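Thiol:disulfide interchange protein DsbA (Neisseria meningitidis serogroup B, PDB 2ZNM) probably acts as a thiol:disulfide oxidoreductase of the periplasm, a DsbA-like enzyme with a helical domain inserted in a thioredoxin fold. Local coordinates at residues Asn79-Lys84 against Lys121-Ala126; Phe30-Val35 against Ala90-Val95. All blocks are in the same frame, centred on the assembly; numbering follows the deposited sequence.

Interaction 1: residues Asn79-Lys84 against Lys121-Ala126; sequences NLSGLK and KKLMRA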
loop_
_atom_site.group_PDB
_atom_site.type_symbol
_atom_site.label_atom_id
_atom_site.label_comp_id
_atom_site.label_asym_id
_atom_site.label_seq_id
_atom_site.Cartn_x
_atom_site.Cartn_y
_atom_site.Cartn_z
ATOM N N ASN A 79 7.099 1.667 6.751
ATOM C CA ASN A 79 6.358 0.595 7.403
ATOM C C ASN A 79 7.191 -0.092 8.473
ATOM O O ASN A 79 6.729 -0.259 9.607
ATOM C CB ASN A 79 5.845 -0.433 6.376
ATOM C CG ASN A 79 5.028 -1.552 7.021
ATOM O OD1 ASN A 79 4.378 -1.346 8.044
ATOM N ND2 ASN A 79 5.071 -2.746 6.431
ATOM N N LEU A 80 8.420 -0.478 8.122
ATOM C CA LEU A 80 9.260 -1.250 9.040
ATOM C C LEU A 80 9.821 -0.438 10.202
ATOM O O LEU A 80 10.097 -0.989 11.265
ATOM C CB LEU A 80 10.386 -1.965 8.292
ATOM C CG LEU A 80 9.960 -3.056 7.307
ATOM C CD1 LEU A 80 11.190 -3.659 6.692
ATOM C CD2 LEU A 80 9.078 -4.149 7.956
ATOM N N SER A 81 9.995 0.865 10.001
ATOM C CA SER A 81 10.466 1.742 11.073
ATOM C C SER A 81 9.345 2.061 12.078
ATOM O O SER A 81 9.606 2.551 13.175
ATOM C CB SER A 81 11.067 3.027 10.495
ATOM O OG SER A 81 10.136 3.700 9.655
ATOM N N GLY A 82 8.108 1.749 11.701
ATOM C CA GLY A 82 6.935 2.116 12.479
ATOM C C GLY A 82 6.628 3.611 12.412
ATOM O O GLY A 82 6.076 4.173 13.349
ATOM N N LEU A 83 6.971 4.254 11.297
ATOM C CA LEU A 83 6.832 5.709 11.177
ATOM C C LEU A 83 5.779 6.160 10.155
ATOM O O LEU A 83 5.860 7.262 9.632
ATOM C CB LEU A 83 8.192 6.354 10.869
ATOM C CG LEU A 83 9.257 6.426 11.968
ATOM C CD1 LEU A 83 10.580 6.918 11.378
ATOM C CD2 LEU A 83 8.845 7.310 13.148
ATOM N N LYS A 84 4.783 5.322 9.891
ATOM C CA LYS A 84 3.770 5.633 8.887
ATOM C C LYS A 84 3.192 7.044 9.042
ATOM O O LYS A 84 3.291 7.859 8.129
ATOM C CB LYS A 84 2.660 4.576 8.877
ATOM C CG LYS A 84 3.049 3.245 8.229
ATOM C CD LYS A 84 1.815 2.366 7.996
ATOM C CE LYS A 84 2.179 0.883 7.729
ATOM N NZ LYS A 84 2.583 0.554 6.314
ATOM N N LYS A 121 16.892 9.392 11.175
ATOM C CA LYS A 121 17.900 8.378 11.488
ATOM C C LYS A 121 17.266 7.001 11.679
ATOM O O LYS A 121 17.794 6.007 11.181
ATOM C CB LYS A 121 18.700 8.774 12.734
ATOM C CG LYS A 121 19.845 9.733 12.452
ATOM C CD LYS A 121 20.463 10.310 13.719
ATOM C CE LYS A 121 21.488 11.383 13.370
ATOM N NZ LYS A 121 21.851 12.271 14.519
ATOM N N LYS A 122 16.135 6.952 12.385
ATOM C CA LYS A 122 15.386 5.699 12.575
ATOM C C LYS A 122 14.825 5.162 11.260
ATOM O O LYS A 122 14.856 3.958 11.005
ATOM C CB LYS A 122 14.263 5.869 13.603
ATOM C CG LYS A 122 13.415 4.622 13.785
ATOM C CD LYS A 122 12.445 4.739 14.938
ATOM C CE LYS A 122 12.094 3.351 15.474
ATOM N NZ LYS A 122 13.282 2.627 16.044
ATOM N N LEU A 123 14.319 6.069 10.433
ATOM C CA LEU A 123 13.824 5.727 9.117
ATOM C C LEU A 123 14.904 5.139 8.214
ATOM O O LEU A 123 14.642 4.206 7.450
ATOM C CB LEU A 123 13.227 6.964 8.447
ATOM C CG LEU A 123 12.527 6.748 7.106
ATOM C CD1 LEU A 123 11.475 5.660 7.231
ATOM C CD2 LEU A 123 11.918 8.041 6.602
HETATM N N MSE A 124 16.101 5.708 8.289
HETATM C CA MSE A 124 17.204 5.286 7.437
HETATM C C MSE A 124 17.846 3.976 7.897
HETATM O O MSE A 124 18.367 3.221 7.084
HETATM C CB MSE A 124 18.237 6.408 7.295
HETATM C CG MSE A 124 17.796 7.513 6.343
HETATM SE SE MSE A 124 17.156 6.837 4.596
HETATM C CE MSE A 124 15.231 7.020 4.798
ATOM N N ARG A 125 17.783 3.720 9.201
ATOM C CA ARG A 125 18.185 2.446 9.794
ATOM C C ARG A 125 17.322 1.317 9.226
ATOM O O ARG A 125 17.829 0.263 8.879
ATOM C CB ARG A 125 18.023 2.523 11.314
ATOM C CG ARG A 125 19.252 2.138 12.103
ATOM C CD ARG A 125 19.463 3.080 13.294
ATOM N NE ARG A 125 18.274 3.190 14.149
ATOM C CZ ARG A 125 17.955 4.264 14.873
ATOM N NH1 ARG A 125 18.723 5.352 14.862
ATOM N NH2 ARG A 125 16.853 4.252 15.610
ATOM N N ALA A 126 16.017 1.554 9.115
ATOM C CA ALA A 126 15.103 0.589 8.507
ATOM C C ALA A 126 15.330 0.481 6.996
ATOM O O ALA A 126 15.132 -0.582 6.400
ATOM C CB ALA A 126 13.654 0.968 8.792
#

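Interaction 2: residues Phe30-Val35 against Ala90-Val95; sequences FGYFCV and AVFKAV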
loop_
_atom_site.group_PDB
_atom_site.type_symbol
_atom_site.label_atom_id
_atom_site.label_comp_id
_atom_site.label_asym_id
_atom_site.label_seq_id
_atom_site.Cartn_x
_atom_site.Cartn_y
_atom_site.Cartn_z
ATOM N N PHE A 30 -0.473 0.857 -3.851
ATOM C CA PHE A 30 -0.479 2.312 -3.940
ATOM C C PHE A 30 0.844 2.840 -4.516
ATOM O O PHE A 30 1.805 2.088 -4.717
ATOM C CB PHE A 30 -0.690 2.913 -2.541
ATOM C CG PHE A 30 0.566 2.958 -1.704
ATOM C CD1 PHE A 30 1.042 1.824 -1.085
ATOM C CD2 PHE A 30 1.284 4.149 -1.557
ATOM C CE1 PHE A 30 2.199 1.856 -0.337
ATOM C CE2 PHE A 30 2.439 4.187 -0.811
ATOM C CZ PHE A 30 2.896 3.033 -0.196
ATOM N N GLY A 31 0.879 4.147 -4.768
ATOM C CA GLY A 31 2.097 4.840 -5.140
ATOM C C GLY A 31 2.170 6.150 -4.396
ATOM O O GLY A 31 1.140 6.744 -4.087
ATOM N N TYR A 32 3.383 6.611 -4.103
ATOM C CA TYR A 32 3.585 7.949 -3.529
ATOM C C TYR A 32 3.310 9.088 -4.522
ATOM O O TYR A 32 3.360 10.276 -4.158
ATOM C CB TYR A 32 4.992 8.077 -2.960
ATOM C CG TYR A 32 5.199 7.358 -1.652
ATOM C CD1 TYR A 32 4.524 7.762 -0.493
ATOM C CD2 TYR A 32 6.088 6.291 -1.558
ATOM C CE1 TYR A 32 4.715 7.106 0.718
ATOM C CE2 TYR A 32 6.289 5.623 -0.351
ATOM C CZ TYR A 32 5.602 6.041 0.781
ATOM O OH TYR A 32 5.803 5.394 1.973
ATOM N N PHE A 33 3.043 8.729 -5.779
ATOM C CA PHE A 33 2.651 9.697 -6.798
ATOM C C PHE A 33 1.122 9.845 -6.879
ATOM O O PHE A 33 0.616 10.548 -7.766
ATOM C CB PHE A 33 3.202 9.260 -8.160
ATOM C CG PHE A 33 2.998 7.810 -8.425
ATOM C CD1 PHE A 33 1.726 7.315 -8.696
ATOM C CD2 PHE A 33 4.065 6.924 -8.346
ATOM C CE1 PHE A 33 1.530 5.962 -8.901
ATOM C CE2 PHE A 33 3.875 5.593 -8.554
ATOM C CZ PHE A 33 2.612 5.101 -8.825
ATOM N N CYS A 34 0.396 9.153 -5.987
ATOM C CA CYS A 34 -1.057 9.306 -5.860
ATOM C C CYS A 34 -1.315 10.608 -5.117
ATOM O O CYS A 34 -0.825 10.790 -4.009
ATOM C CB CYS A 34 -1.694 8.126 -5.099
ATOM S SG CYS A 34 -1.555 6.453 -5.865
ATOM N N VAL A 35 -2.065 11.521 -5.727
ATOM C CA VAL A 35 -2.205 12.868 -5.169
ATOM C C VAL A 35 -3.422 12.992 -4.252
ATOM O O VAL A 35 -4.577 12.837 -4.675
ATOM C CB VAL A 35 -2.163 13.986 -6.256
ATOM C CG1 VAL A 35 -2.281 15.389 -5.620
ATOM C CG2 VAL A 35 -0.870 13.879 -7.056
ATOM N N ALA A 90 5.208 13.640 4.722
ATOM C CA ALA A 90 6.450 14.197 4.166
ATOM C C ALA A 90 6.997 13.417 2.953
ATOM O O ALA A 90 7.661 13.992 2.105
ATOM C CB ALA A 90 7.522 14.306 5.259
ATOM N N VAL A 91 6.718 12.118 2.865
ATOM C CA VAL A 91 7.143 11.333 1.705
ATOM C C VAL A 91 6.278 11.653 0.468
ATOM O O VAL A 91 6.808 11.951 -0.611
ATOM C CB VAL A 91 7.173 9.806 1.986
ATOM C CG1 VAL A 91 7.594 9.038 0.737
ATOM C CG2 VAL A 91 8.112 9.484 3.147
ATOM N N PHE A 92 4.957 11.599 0.612
ATOM C CA PHE A 92 4.082 12.052 -0.469
ATOM C C PHE A 92 4.509 13.418 -1.009
ATOM O O PHE A 92 4.616 13.604 -2.225
ATOM C CB PHE A 92 2.623 12.121 0.000
ATOM C CG PHE A 92 1.933 10.792 0.033
ATOM C CD1 PHE A 92 1.405 10.243 -1.132
ATOM C CD2 PHE A 92 1.789 10.101 1.225
ATOM C CE1 PHE A 92 0.758 9.022 -1.111
ATOM C CE2 PHE A 92 1.154 8.872 1.255
ATOM C CZ PHE A 92 0.637 8.331 0.085
ATOM N N LYS A 93 4.760 14.365 -0.102
ATOM C CA LYS A 93 4.995 15.757 -0.465
ATOM C C LYS A 93 6.281 15.909 -1.262
ATOM O O LYS A 93 6.362 16.736 -2.165
ATOM C CB LYS A 93 5.047 16.631 0.789
ATOM C CG LYS A 93 5.310 18.116 0.515
ATOM C CD LYS A 93 5.155 18.966 1.760
ATOM C CE LYS A 93 6.086 20.148 1.731
ATOM N NZ LYS A 93 5.669 21.173 2.754
ATOM N N ALA A 94 7.286 15.119 -0.902
ATOM C CA ALA A 94 8.580 15.146 -1.561
ATOM C C ALA A 94 8.429 14.567 -2.978
ATOM O O ALA A 94 8.963 15.105 -3.934
ATOM C CB ALA A 94 9.586 14.352 -0.741
ATOM N N VAL A 95 7.680 13.474 -3.091
ATOM C CA VAL A 95 7.376 12.864 -4.375
ATOM C C VAL A 95 6.553 13.839 -5.253
ATOM O O VAL A 95 6.868 14.009 -6.438
ATOM C CB VAL A 95 6.724 11.460 -4.185
ATOM C CG1 VAL A 95 6.301 10.849 -5.513
ATOM C CG2 VAL A 95 7.699 10.506 -3.481
#

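Interaction 1: residues Asn79-Lys84 against Lys121-Ala126
The hydroxyl OG of S81 is gripped from its own helix, with hydrogen bonds to the carbonyl oxygens of A77 and V78, and OG lies 3.4 Å from L123 CD1 across the contact, in van der Waals contact. A chi1 of 56° turns OG back over its own helix, toward those two carbonyls. S81 CB is then presented to the methyl of A126, and S81 CB and A126 CB are 3.7 Å apart. The CA atoms of S81 and A126 lie 5.4 Å apart, consistent with the small side chains at both positions. No hydrogen bond joins the two segments. Helix 69-81 ends here in a Schellman motif, with G82 at positive phi and G82 N bonded to N79 O at 3.2 Å. L83 follows as the N-cap residue of the next helix. The short turn between the two helices thus packs against helix 120-127, within the helical part of the DsbA-like fold. L83 CD1 lies 3.9 Å from L123 CB, and the two leucine side chains cross obliquely. The K122 chain is extended as far as CE and bends at chi4 (63°). Its CE passes 3.5 Å from S81 O. L80 CB touches A126 CB more loosely, at 4.4 Å, and the L80 side chain also reaches E131 and A132 of helix 130-145.

Interaction 2: residues Phe30-Val35 against Ala90-Val95
The loop after strand 24-30 carries the CXXC redox motif of the thioredoxin fold, and here it packs on helix 84-97. C34 is the first cysteine of the motif; the predicted disulfide to C37 is absent from this structure. A type I turn runs from G31 to C34. Within it, G31 N gives a weak hydrogen bond to C34 SG at 3.5 Å. CG1 of V91 sits over one face of the Y32 ring, 3.4 Å from the centroid and 10° off the normal, a CH-pi contact. F30 CE2 covers the opposite face, so the ring is sandwiched. The Y32 ring also turns an edge to the face of F92, a T-shaped pair with centroids 5.0 Å apart and planes at 71°. The hydroxyl of Y32 is hydrogen-bonded to N88 OD1, on helix 84-97 one turn before V91 and F92. V95 packs against the backbone and CB of Y32. V95 CG1, anti to the backbone N (chi1 176°), is a methyl packed closely on the carbonyl oxygen Y32 O at 3.3 Å, while V95 CG2 lies 3.7 Å from Y32 CB. F92 CD1 is 3.7 Å from C34 O, an oxygen that accepts a hydrogen bond from Y96 OH. Helix 69-81 touches both sides of the contact, with A75 at F30 and Y32, M74 at V91 and L71 at V95. F30, the last residue of strand 24-30, makes backbone hydrogen bonds with E60 and V62, beside the parallel strand 55-61.

From strand 9-11 near the N terminus, the chain runs through strand 24-30 into the redox loop, passes helix 42-50 and strand 55-61, and enters helix 69-81. The turn at 79-84 leads into helix 84-97, where interaction 2 closes a loop of 54 residues back to 30-35. The chain then runs through helix 105-113 to helix 120-127, where interaction 1 closes a loop of 36 residues. The two loops cross, since 79-84 lies between 30-35 and 90-95 while 121-126 lies beyond 90-95. Interaction 2 ties the thioredoxin core to the helices; interaction 1 joins the turn after helix 69-81 to helix 120-127. Their centres are 17 Å apart, their nearest atoms about 5 Å, without touching.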